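Long-range contacts in apical membrane antigen 1, soluble form (Toxoplasma gondii, PDB 2X2Z), which plays an important role in host cell invasion as the parasite-surface component of the moving junction formed with the host plasma membrane: residues F22-H27 against R306-Y311; W236-C241 against V386-R391; T245-T250 against S324-D329. All coordinates share one frame; numbering follows the deposited sequence. Where two conformers were deposited one is given.

In the fold
The modelled chain is the ectodomain, built from domains DI, DII and DIII. Near its N terminus, the DI loop following helix 13-20 contributes residues 22-27 to contact 1, which closes a loop of 278 residues by meeting the start of DII strand 308-313. Later, at the tip of the hairpin of strands 231-237 and 240-243, residues 236-241 meet 386-391 of DIII in contact 2, closing a loop of 144 residues. Contact 3 joins two DII loops, 245-250 and 324-329, and closes a shorter loop of 73 residues inside it; contact 1 crosses both. Contacts 1 and 3 touch, sharing a backbone bond between Tyr308 and Ser324, while the Arg240-Glu246 salt bridge links contacts 2 and 3.

Contact 1. Residues F22-H27 against R306-Y311; sequences FNLTHH and RNYGFY. With NAG (2-acetamido-2-deoxy-beta-D-glucopyranose), chain E.
With CG anti to its carbonyl carbon (chi1 -49°), Tyr308 sends its ring from the start of strand 308-313 toward the loop of residues 22-27; Leu24, turned likewise (chi1 -70°), runs past it in the opposite direction. The phenol oxygen accepts a fairly straight bond from the backbone, Leu24 N to Tyr308 OH at 3.1 Å. Tyrosine suits this buried place because its ring supplies apolar surface while its hydroxyl meets the loop's amide. Leu24 CD1 lies 3.8 Å from Tyr308 CE1, obliquely to the ring, and equally close to Asn307 CB, which itself lies over one ring face. Phe22 O approaches the same ring carbon, Tyr308 CE1, at 3.0 Å. The pairing joins DI to the central strand of the five-stranded sheet in DII, both domains belonging to the PAN-related fold of the AMA1 family. Asn307 turns its amide oxygen to Ala272 N, and Phe233 packs against both Phe22 and Tyr308. Within the loop, an Asx motif gives shape to residues 23-26: Asn23 OD1 accepts from His26 N at 3.0 Å, the donor standing above the carbonyl plane. The nitrogen of that same side-chain amide carries the N-linked sugar, Asn23 ND2 being bonded to NAG C1 at 1.4 Å. Beyond it, NAG O6 lies at the edge of the His26 ring, near its plane.

Contact 2. Residues W236-C241 against V386-R391; sequences WKKGRC and VQACKR
A beta hairpin of DII, closed by a type I' turn from Lys237 to Arg240, meets a G1 beta bulge of DIII: Arg240 meets Ala388 and Lys390, and Lys238 meets Gln387. The turn is locked on its own side by two backbone bonds, Lys237 N to Arg240 O and Arg240 N to Lys237 O, both 3.0 Å. Gly239 fits the positive phi of the turn, a conformation that glycine adopts easily. From the strand just beyond, Arg240 leaves with CG between its backbone N and carbonyl carbon (chi1 66°) and stays extended from CG to NE, which carries the guanidinium across to the other domain. There the methyl group of Ala388 sits 3.4 Å from Arg240 NH2, oblique to the flat group, while Lys390 CB lies over one guanidinium face, 4.2 Å from Arg240 NE. The small alanine admits the flat group closely. The bulge is formed by Cys389 and Lys390, both facing Asp385, at the entry to strand 390-397; Cys389 is also joined to Cys416 by a disulfide. Asp385 ties the two motifs together electrostatically, its OD2 forming salt bridges with Lys238 NZ and Arg240 NE. Two further partners fix the rotation of the guanidinium: Glu246 OE1 takes NH2 in a salt bridge, and Ser405 OG meets NH1. At the exposed rim Lys238 and Gln387 cross at about a right angle, the end of the lysine, bent at chi3 (-90°), passing close to the Gln387 side chain. A long lysine suits this margin because its chain spans from the turn to Asp385. Nearer its root, Arg240 CD lies 3.8 Å from Lys390 O.

Contact 3. Residues T245-T250 against S324-D329; sequences TELTDT and SDQVPD. With NAG (2-acetamido-2-deoxy-beta-D-glucopyranose), chain E.
Water carries most of the polar traffic between Asp249 and Thr250 and the opposing Ser324 and Asp325. One molecule donates to Thr250 OG1 at 2.7 Å and to Asp249 OD1, and lies 2.8 Å from Ser324 OG; a second accepts from Asp325 N and gives a weak bond to Asp249 O. Hydroxyl side chains suit this place, since the oxygens of Thr250 and Ser324 both bond to the same water. Thr250 OG1 has a further partner in Tyr244 O. The local bonds are those of two short motifs: a type I turn from Leu247 to Thr250, closed by a weak backbone bond, and an ST turn in which Ser324 OG, anti to its backbone N (chi1 179°), accepts from Gln326 N at 2.9 Å. Both belong to DII loops that flank its five-stranded sheet, one leading into edge strand 251-254, the other leaving the adjacent strand 319-324. Apolar contact is light, Leu247 CD2 reaching Gln326 CG at 4.3 Å. As for charge, Asp249 OD2 and Asp325 OD2 stand 4.1 Å apart with carboxylate planes 81° to each other, a proximity that would probably raise the proton affinity of one. Farther along, Val327 CG1 lies 3.8 Å from O7 of the NAG carried by Asn23.

Contact 1. Residues F22-H27 against R306-Y311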
loop_
_atom_site.group_PDB
_atom_site.type_symbol
_atom_site.label_atom_id
_atom_site.label_comp_id
_atom_site.label_asym_id
_atom_site.label_seq_id
_atom_site.Cartn_x
_atom_site.Cartn_y
_atom_site.Cartn_z
ATOM N N PHE A 22 1.812 -6.244 -10.330
ATOM C CA PHE A 22 0.639 -6.339 -9.430
ATOM C C PHE A 22 0.729 -7.417 -8.405
ATOM O O PHE A 22 -0.149 -7.522 -7.548
ATOM C CB PHE A 22 -0.670 -6.519 -10.203
ATOM C CG PHE A 22 -0.902 -5.421 -11.182
ATOM C CD1 PHE A 22 -1.366 -4.169 -10.740
ATOM C CD2 PHE A 22 -0.592 -5.621 -12.531
ATOM C CE1 PHE A 22 -1.539 -3.127 -11.657
ATOM C CE2 PHE A 22 -0.794 -4.601 -13.475
ATOM C CZ PHE A 22 -1.247 -3.321 -13.007
ATOM N N ASN A 23 1.780 -8.223 -8.478
ATOM C CA ASN A 23 1.930 -9.265 -7.488
ATOM C C ASN A 23 2.591 -8.795 -6.182
ATOM O O ASN A 23 3.838 -8.786 -6.040
ATOM C CB ASN A 23 2.635 -10.483 -8.094
ATOM C CG ASN A 23 2.648 -11.651 -7.167
ATOM O OD1 ASN A 23 2.446 -11.528 -5.939
ATOM N ND2 ASN A 23 2.854 -12.788 -7.725
ATOM N N LEU A 24 1.768 -8.498 -5.185
ATOM C CA LEU A 24 2.270 -7.831 -3.949
ATOM C C LEU A 24 2.928 -8.867 -3.077
ATOM O O LEU A 24 3.715 -8.528 -2.249
ATOM C CB LEU A 24 1.150 -7.117 -3.140
ATOM C CG LEU A 24 0.657 -5.898 -3.866
ATOM C CD1 LEU A 24 -0.754 -5.368 -3.514
ATOM C CD2 LEU A 24 1.765 -4.724 -3.766
ATOM N N THR A 25 2.577 -10.133 -3.257
ATOM C CA THR A 25 3.203 -11.180 -2.483
ATOM C C THR A 25 4.652 -11.318 -2.983
ATOM O O THR A 25 5.554 -11.595 -2.218
ATOM C CB THR A 25 2.451 -12.496 -2.706
ATOM O OG1 THR A 25 1.065 -12.312 -2.337
ATOM C CG2 THR A 25 3.043 -13.590 -1.852
ATOM N N HIS A 26 4.869 -11.065 -4.253
ATOM C CA HIS A 26 6.205 -11.242 -4.829
ATOM C C HIS A 26 7.187 -10.114 -4.504
ATOM O O HIS A 26 8.307 -10.382 -4.028
ATOM C CB HIS A 26 6.082 -11.411 -6.343
ATOM C CG HIS A 26 7.325 -11.915 -6.973
ATOM N ND1 HIS A 26 7.797 -13.188 -6.749
ATOM C CD2 HIS A 26 8.243 -11.293 -7.751
ATOM C CE1 HIS A 26 8.950 -13.337 -7.387
ATOM N NE2 HIS A 26 9.237 -12.201 -8.008
ATOM N N HIS A 27 6.780 -8.858 -4.751
ATOM C CA HIS A 27 7.675 -7.700 -4.591
ATOM C C HIS A 27 7.603 -7.022 -3.223
ATOM O O HIS A 27 8.629 -6.825 -2.557
ATOM C CB HIS A 27 7.425 -6.678 -5.687
ATOM C CG HIS A 27 7.467 -7.252 -7.072
ATOM N ND1 HIS A 27 8.637 -7.724 -7.649
ATOM C CD2 HIS A 27 6.495 -7.405 -8.007
ATOM C CE1 HIS A 27 8.380 -8.133 -8.880
ATOM N NE2 HIS A 27 7.090 -7.965 -9.114
ATOM N N ARG A 306 -6.563 -9.844 0.569
ATOM C CA ARG A 306 -7.544 -9.280 -0.343
ATOM C C ARG A 306 -7.099 -7.866 -0.639
ATOM O O ARG A 306 -7.623 -6.898 -0.076
ATOM C CB ARG A 306 -8.937 -9.286 0.315
ATOM C CG ARG A 306 -10.056 -8.850 -0.565
ATOM C CD ARG A 306 -11.406 -9.083 0.108
ATOM N NE ARG A 306 -11.509 -10.443 0.587
ATOM C CZ ARG A 306 -11.922 -11.467 -0.154
ATOM N NH1 ARG A 306 -12.285 -11.269 -1.415
ATOM N NH2 ARG A 306 -11.962 -12.691 0.367
ATOM N N ASN A 307 -6.098 -7.759 -1.518
ATOM C CA ASN A 307 -5.434 -6.491 -1.821
ATOM C C ASN A 307 -5.893 -5.865 -3.119
ATOM O O ASN A 307 -5.386 -4.769 -3.485
ATOM C CB ASN A 307 -3.867 -6.734 -1.887
ATOM C CG ASN A 307 -3.304 -7.355 -0.589
ATOM O OD1 ASN A 307 -3.839 -7.106 0.508
ATOM N ND2 ASN A 307 -2.297 -8.200 -0.698
ATOM N N TYR A 308 -6.746 -6.574 -3.884
ATOM C CA TYR A 308 -6.945 -6.279 -5.275
ATOM C C TYR A 308 -8.387 -5.965 -5.503
ATOM O O TYR A 308 -9.237 -6.589 -4.901
ATOM C CB TYR A 308 -6.477 -7.428 -6.210
ATOM C CG TYR A 308 -5.090 -7.883 -5.838
ATOM C CD1 TYR A 308 -3.957 -7.201 -6.309
ATOM C CD2 TYR A 308 -4.934 -8.974 -4.999
ATOM C CE1 TYR A 308 -2.649 -7.564 -5.899
ATOM C CE2 TYR A 308 -3.686 -9.396 -4.583
ATOM C CZ TYR A 308 -2.511 -8.678 -5.051
ATOM O OH TYR A 308 -1.247 -9.066 -4.632
ATOM N N GLY A 309 -8.660 -4.999 -6.375
ATOM C CA GLY A 309 -10.076 -4.804 -6.763
ATOM C C GLY A 309 -10.253 -3.873 -7.922
ATOM O O GLY A 309 -9.282 -3.248 -8.417
ATOM N N PHE A 310 -11.489 -3.738 -8.385
ATOM C CA PHE A 310 -11.765 -2.707 -9.381
ATOM C C PHE A 310 -13.148 -2.120 -9.205
ATOM O O PHE A 310 -14.085 -2.825 -8.762
ATOM C CB PHE A 310 -11.646 -3.233 -10.819
ATOM C CG PHE A 310 -12.373 -4.506 -11.098
ATOM C CD1 PHE A 310 -11.721 -5.728 -10.954
ATOM C CD2 PHE A 310 -13.724 -4.503 -11.535
ATOM C CE1 PHE A 310 -12.379 -6.935 -11.233
ATOM C CE2 PHE A 310 -14.359 -5.703 -11.852
ATOM C CZ PHE A 310 -13.680 -6.916 -11.708
ATOM N N TYR A 311 -13.253 -0.829 -9.504
ATOM C CA TYR A 311 -14.589 -0.223 -9.649
ATOM C C TYR A 311 -15.093 -0.571 -11.051
ATOM O O TYR A 311 -14.309 -0.619 -12.036
ATOM C CB TYR A 311 -14.446 1.291 -9.462
ATOM C CG TYR A 311 -15.630 2.104 -9.975
ATOM C CD1 TYR A 311 -16.739 2.316 -9.150
ATOM C CD2 TYR A 311 -15.673 2.579 -11.281
ATOM C CE1 TYR A 311 -17.815 3.062 -9.594
ATOM C CE2 TYR A 311 -16.787 3.349 -11.732
ATOM C CZ TYR A 311 -17.843 3.561 -10.874
ATOM O OH TYR A 311 -18.987 4.269 -11.276
HETATM C C1 NAG E . 2.946 -14.007 -6.993
HETATM C C2 NAG E . 2.701 -15.230 -7.884
HETATM C C3 NAG E . 2.724 -16.465 -7.011
HETATM C C4 NAG E . 4.014 -16.524 -6.151
HETATM C C5 NAG E . 4.285 -15.189 -5.429
HETATM C C6 NAG E . 5.673 -15.259 -4.783
HETATM C C7 NAG E . 1.079 -15.193 -9.810
HETATM C C8 NAG E . 2.168 -14.945 -10.816
HETATM N N2 NAG E . 1.410 -15.281 -8.524
HETATM O O3 NAG E . 2.573 -17.566 -7.880
HETATM O O4 NAG E . 4.087 -17.589 -5.193
HETATM O O5 NAG E . 4.192 -14.082 -6.339
HETATM O O6 NAG E . 6.724 -15.135 -5.743
HETATM O O7 NAG E . -0.120 -15.295 -10.189
HETATM O O HOH W 1 -1.175 -10.487 -2.694
#

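Contact 2. Residues W236-C241 against V386-R391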
loop_
_atom_site.group_PDB
_atom_site.type_symbol
_atom_site.label_atom_id
_atom_site.label_comp_id
_atom_site.label_asym_id
_atom_site.label_seq_id
_atom_site.Cartn_x
_atom_site.Cartn_y
_atom_site.Cartn_z
ATOM N N TRP A 236 -6.853 -16.092 -15.372
ATOM C CA TRP A 236 -7.055 -16.933 -16.550
ATOM C C TRP A 236 -7.629 -18.283 -16.096
ATOM O O TRP A 236 -6.979 -19.011 -15.371
ATOM C CB TRP A 236 -5.757 -17.189 -17.281
ATOM C CG TRP A 236 -5.951 -17.749 -18.742
ATOM C CD1 TRP A 236 -5.634 -19.017 -19.197
ATOM C CD2 TRP A 236 -6.395 -17.024 -19.895
ATOM N NE1 TRP A 236 -5.869 -19.119 -20.536
ATOM C CE2 TRP A 236 -6.338 -17.919 -21.001
ATOM C CE3 TRP A 236 -6.807 -15.706 -20.112
ATOM C CZ2 TRP A 236 -6.742 -17.551 -22.290
ATOM C CZ3 TRP A 236 -7.210 -15.331 -21.417
ATOM C CH2 TRP A 236 -7.166 -16.238 -22.482
ATOM N N LYS A 237 -8.859 -18.574 -16.500
ATOM C CA LYS A 237 -9.509 -19.860 -16.214
ATOM C C LYS A 237 -10.256 -20.329 -17.452
ATOM O O LYS A 237 -10.864 -19.534 -18.163
ATOM C CB LYS A 237 -10.477 -19.718 -15.006
ATOM C CG LYS A 237 -9.702 -19.354 -13.754
ATOM C CD LYS A 237 -10.327 -19.867 -12.460
ATOM C CE LYS A 237 -9.374 -19.670 -11.290
ATOM N NZ LYS A 237 -8.162 -20.557 -11.415
ATOM N N LYS A 238 -10.287 -21.637 -17.692
ATOM C CA LYS A 238 -11.138 -22.143 -18.770
ATOM C C LYS A 238 -10.841 -21.494 -20.137
ATOM O O LYS A 238 -11.749 -21.245 -20.986
ATOM C CB LYS A 238 -12.621 -21.986 -18.412
ATOM C CG LYS A 238 -13.020 -22.677 -17.107
ATOM C CD LYS A 238 -14.524 -22.535 -16.868
ATOM C CE LYS A 238 -14.874 -21.310 -16.080
ATOM N NZ LYS A 238 -16.285 -20.960 -16.449
ATOM N N GLY A 239 -9.567 -21.214 -20.363
ATOM C CA GLY A 239 -9.155 -20.597 -21.629
ATOM C C GLY A 239 -9.627 -19.162 -21.900
ATOM O O GLY A 239 -9.672 -18.745 -23.061
ATOM N N ARG A 240 -10.038 -18.413 -20.874
ATOM C CA ARG A 240 -10.347 -16.978 -21.112
ATOM C C ARG A 240 -10.040 -16.178 -19.833
ATOM O O ARG A 240 -9.758 -16.769 -18.785
ATOM C CB ARG A 240 -11.814 -16.779 -21.581
ATOM C CG ARG A 240 -12.819 -17.137 -20.548
ATOM C CD ARG A 240 -14.282 -17.149 -21.074
ATOM N NE ARG A 240 -15.111 -17.645 -19.992
ATOM C CZ ARG A 240 -15.753 -16.870 -19.118
ATOM N NH1 ARG A 240 -15.696 -15.531 -19.203
ATOM N NH2 ARG A 240 -16.451 -17.441 -18.152
ATOM N N CYS A 241 -10.112 -14.849 -19.887
ATOM C CA CYS A 241 -9.799 -14.058 -18.698
ATOM C C CYS A 241 -11.101 -13.900 -17.915
ATOM O O CYS A 241 -12.074 -13.352 -18.422
ATOM C CB CYS A 241 -9.275 -12.661 -19.062
ATOM S SG CYS A 241 -8.636 -11.799 -17.613
ATOM N N VAL A 386 -17.583 -23.903 -22.327
ATOM C CA VAL A 386 -18.955 -24.434 -22.536
ATOM C C VAL A 386 -19.790 -24.364 -21.260
ATOM O O VAL A 386 -21.032 -24.500 -21.313
ATOM C CB VAL A 386 -18.981 -25.889 -23.068
ATOM C CG1 VAL A 386 -18.411 -25.967 -24.515
ATOM C CG2 VAL A 386 -18.218 -26.798 -22.154
ATOM N N GLN A 387 -19.107 -24.162 -20.130
ATOM C CA GLN A 387 -19.746 -23.962 -18.835
ATOM C C GLN A 387 -20.449 -22.606 -18.770
ATOM O O GLN A 387 -21.603 -22.520 -18.360
ATOM C CB GLN A 387 -18.693 -24.049 -17.722
ATOM C CG GLN A 387 -19.241 -23.768 -16.309
ATOM C CD GLN A 387 -18.204 -24.018 -15.235
ATOM O OE1 GLN A 387 -18.111 -25.132 -14.701
ATOM N NE2 GLN A 387 -17.377 -22.998 -14.937
ATOM N N ALA A 388 -19.730 -21.550 -19.152
ATOM C CA ALA A 388 -20.302 -20.214 -19.230
ATOM C C ALA A 388 -20.867 -19.933 -20.599
ATOM O O ALA A 388 -21.664 -19.015 -20.759
ATOM C CB ALA A 388 -19.270 -19.126 -18.837
ATOM N N CYS A 389 -20.486 -20.738 -21.595
ATOM C CA CYS A 389 -20.855 -20.441 -22.968
ATOM C C CYS A 389 -20.311 -19.012 -23.352
ATOM O O CYS A 389 -21.032 -18.178 -23.931
ATOM C CB CYS A 389 -22.377 -20.553 -23.206
ATOM S SG CYS A 389 -22.746 -20.955 -24.894
ATOM N N LYS A 390 -19.045 -18.744 -23.026
ATOM C CA LYS A 390 -18.389 -17.533 -23.554
ATOM C C LYS A 390 -16.990 -17.925 -24.029
ATOM O O LYS A 390 -16.467 -18.917 -23.590
ATOM C CB LYS A 390 -18.318 -16.444 -22.463
ATOM C CG LYS A 390 -19.674 -15.669 -22.139
ATOM C CD LYS A 390 -20.085 -14.735 -23.325
ATOM C CE LYS A 390 -20.951 -13.502 -22.952
ATOM N NZ LYS A 390 -22.364 -13.865 -22.673
ATOM N N ARG A 391 -16.379 -17.125 -24.903
ATOM C CA ARG A 391 -15.024 -17.368 -25.307
ATOM C C ARG A 391 -14.171 -16.065 -25.266
ATOM O O ARG A 391 -14.673 -14.959 -25.478
ATOM C CB ARG A 391 -14.984 -17.956 -26.727
ATOM C CG ARG A 391 -15.807 -17.170 -27.750
ATOM C CD ARG A 391 -15.612 -17.719 -29.177
ATOM N NE ARG A 391 -16.308 -16.862 -30.141
ATOM C CZ ARG A 391 -16.102 -16.845 -31.459
ATOM N NH1 ARG A 391 -15.200 -17.636 -32.017
ATOM N NH2 ARG A 391 -16.783 -15.985 -32.220
#

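Contact 3. Residues T245-T250 against S324-D329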
loop_
_atom_site.group_PDB
_atom_site.type_symbol
_atom_site.label_atom_id
_atom_site.label_comp_id
_atom_site.label_asym_id
_atom_site.label_seq_id
_atom_site.Cartn_x
_atom_site.Cartn_y
_atom_site.Cartn_z
ATOM N N THR A 245 -15.478 -10.499 -10.969
ATOM C CA THR A 245 -16.935 -10.673 -10.785
ATOM C C THR A 245 -17.405 -12.133 -11.074
ATOM O O THR A 245 -18.493 -12.585 -10.598
ATOM C CB THR A 245 -17.791 -9.696 -11.624
ATOM O OG1 THR A 245 -17.658 -9.987 -13.023
ATOM C CG2 THR A 245 -17.499 -8.197 -11.295
ATOM N N GLU A 246 -16.559 -12.884 -11.777
ATOM C CA GLU A 246 -16.890 -14.280 -12.158
ATOM C C GLU A 246 -16.315 -15.322 -11.218
ATOM O O GLU A 246 -16.570 -16.512 -11.400
ATOM C CB GLU A 246 -16.397 -14.616 -13.586
ATOM C CG GLU A 246 -17.153 -13.898 -14.681
ATOM C CD GLU A 246 -16.974 -14.639 -16.005
ATOM O OE1 GLU A 246 -17.282 -15.845 -16.071
ATOM O OE2 GLU A 246 -16.482 -14.041 -16.961
ATOM N N LEU A 247 -15.528 -14.878 -10.239
ATOM C CA LEU A 247 -14.949 -15.746 -9.230
ATOM C C LEU A 247 -15.817 -15.834 -7.945
ATOM O O LEU A 247 -16.313 -14.851 -7.403
ATOM C CB LEU A 247 -13.529 -15.281 -8.879
ATOM C CG LEU A 247 -12.262 -15.540 -9.720
ATOM C CD1 LEU A 247 -12.419 -15.779 -11.203
ATOM C CD2 LEU A 247 -11.189 -14.501 -9.467
ATOM N N THR A 248 -15.887 -17.048 -7.439
ATOM C CA THR A 248 -16.695 -17.471 -6.328
ATOM C C THR A 248 -16.370 -16.794 -4.986
ATOM O O THR A 248 -17.252 -16.502 -4.182
ATOM C CB THR A 248 -16.533 -19.053 -6.279
ATOM O OG1 THR A 248 -17.689 -19.658 -6.855
ATOM C CG2 THR A 248 -16.244 -19.560 -4.940
ATOM N N ASP A 249 -15.097 -16.571 -4.744
ATOM C CA ASP A 249 -14.631 -15.981 -3.483
ATOM C C ASP A 249 -14.448 -14.445 -3.492
ATOM O O ASP A 249 -13.913 -13.876 -2.539
ATOM C CB ASP A 249 -13.332 -16.658 -3.073
ATOM C CG ASP A 249 -12.287 -16.613 -4.191
ATOM O OD1 ASP A 249 -12.625 -16.125 -5.272
ATOM O OD2 ASP A 249 -11.172 -17.135 -4.015
ATOM N N THR A 250 -14.929 -13.779 -4.537
ATOM C CA THR A 250 -14.871 -12.284 -4.631
ATOM C C THR A 250 -15.917 -11.613 -3.754
ATOM O O THR A 250 -17.055 -12.092 -3.606
ATOM C CB THR A 250 -15.052 -11.808 -6.077
ATOM O OG1 THR A 250 -13.941 -12.262 -6.848
ATOM C CG2 THR A 250 -15.251 -10.235 -6.206
ATOM N N SER A 324 -10.784 -8.982 -4.300
ATOM C CA SER A 324 -10.295 -10.367 -4.373
ATOM C C SER A 324 -8.924 -10.477 -3.718
ATOM O O SER A 324 -8.138 -9.539 -3.757
ATOM C CB SER A 324 -10.221 -10.793 -5.864
ATOM O OG SER A 324 -9.717 -12.129 -6.024
ATOM N N ASP A 325 -8.615 -11.638 -3.140
ATOM C CA ASP A 325 -7.209 -11.920 -2.814
ATOM C C ASP A 325 -6.437 -12.603 -3.931
ATOM O O ASP A 325 -5.256 -12.970 -3.753
ATOM C CB ASP A 325 -7.121 -12.741 -1.548
ATOM C CG ASP A 325 -7.843 -14.076 -1.650
ATOM O OD1 ASP A 325 -7.896 -14.727 -0.601
ATOM O OD2 ASP A 325 -8.303 -14.520 -2.743
ATOM N N GLN A 326 -7.086 -12.819 -5.072
ATOM C CA GLN A 326 -6.382 -13.526 -6.156
ATOM C C GLN A 326 -5.435 -12.614 -6.970
ATOM O O GLN A 326 -5.898 -11.685 -7.712
ATOM C CB GLN A 326 -7.419 -14.139 -7.069
ATOM C CG GLN A 326 -8.344 -15.167 -6.324
ATOM C CD GLN A 326 -7.573 -16.433 -5.901
ATOM O OE1 GLN A 326 -7.273 -16.631 -4.710
ATOM N NE2 GLN A 326 -7.178 -17.234 -6.877
ATOM N N VAL A 327 -4.137 -12.863 -6.882
ATOM C CA VAL A 327 -3.175 -12.098 -7.693
ATOM C C VAL A 327 -3.604 -12.155 -9.182
ATOM O O VAL A 327 -3.826 -13.211 -9.705
ATOM C CB VAL A 327 -1.744 -12.585 -7.467
ATOM C CG1 VAL A 327 -0.714 -11.951 -8.534
ATOM C CG2 VAL A 327 -1.318 -12.307 -5.996
ATOM N N PRO A 328 -3.745 -11.000 -9.863
ATOM C CA PRO A 328 -4.186 -11.041 -11.248
ATOM C C PRO A 328 -3.097 -11.594 -12.185
ATOM O O PRO A 328 -1.913 -11.290 -11.959
ATOM C CB PRO A 328 -4.407 -9.585 -11.598
ATOM C CG PRO A 328 -3.449 -8.858 -10.716
ATOM C CD PRO A 328 -3.426 -9.631 -9.411
ATOM N N ASP A 329 -3.501 -12.412 -13.171
ATOM C CA ASP A 329 -2.574 -12.896 -14.223
ATOM C C ASP A 329 -3.188 -12.562 -15.598
ATOM O O ASP A 329 -2.641 -12.907 -16.666
ATOM C CB ASP A 329 -2.165 -14.385 -14.011
ATOM C CG ASP A 329 -3.285 -15.367 -14.332
ATOM O OD1 ASP A 329 -4.428 -14.994 -14.753
ATOM O OD2 ASP A 329 -3.000 -16.557 -14.162
HETATM C C1 NAG E . 2.946 -14.007 -6.993
HETATM C C2 NAG E . 2.701 -15.230 -7.884
HETATM C C3 NAG E . 2.724 -16.465 -7.011
HETATM C C4 NAG E . 4.014 -16.524 -6.151
HETATM C C5 NAG E . 4.285 -15.189 -5.429
HETATM C C6 NAG E . 5.673 -15.259 -4.783
HETATM C C7 NAG E . 1.079 -15.193 -9.810
HETATM C C8 NAG E . 2.168 -14.945 -10.816
HETATM N N2 NAG E . 1.410 -15.281 -8.524
HETATM O O3 NAG E . 2.573 -17.566 -7.880
HETATM O O4 NAG E . 4.087 -17.589 -5.193
HETATM O O5 NAG E . 4.192 -14.082 -6.339
HETATM O O6 NAG E . 6.724 -15.135 -5.743
HETATM O O7 NAG E . -0.120 -15.295 -10.189
HETATM O O HOH W 2 -11.936 -13.761 -5.836
HETATM O O HOH W 3 -11.039 -13.663 -3.390
#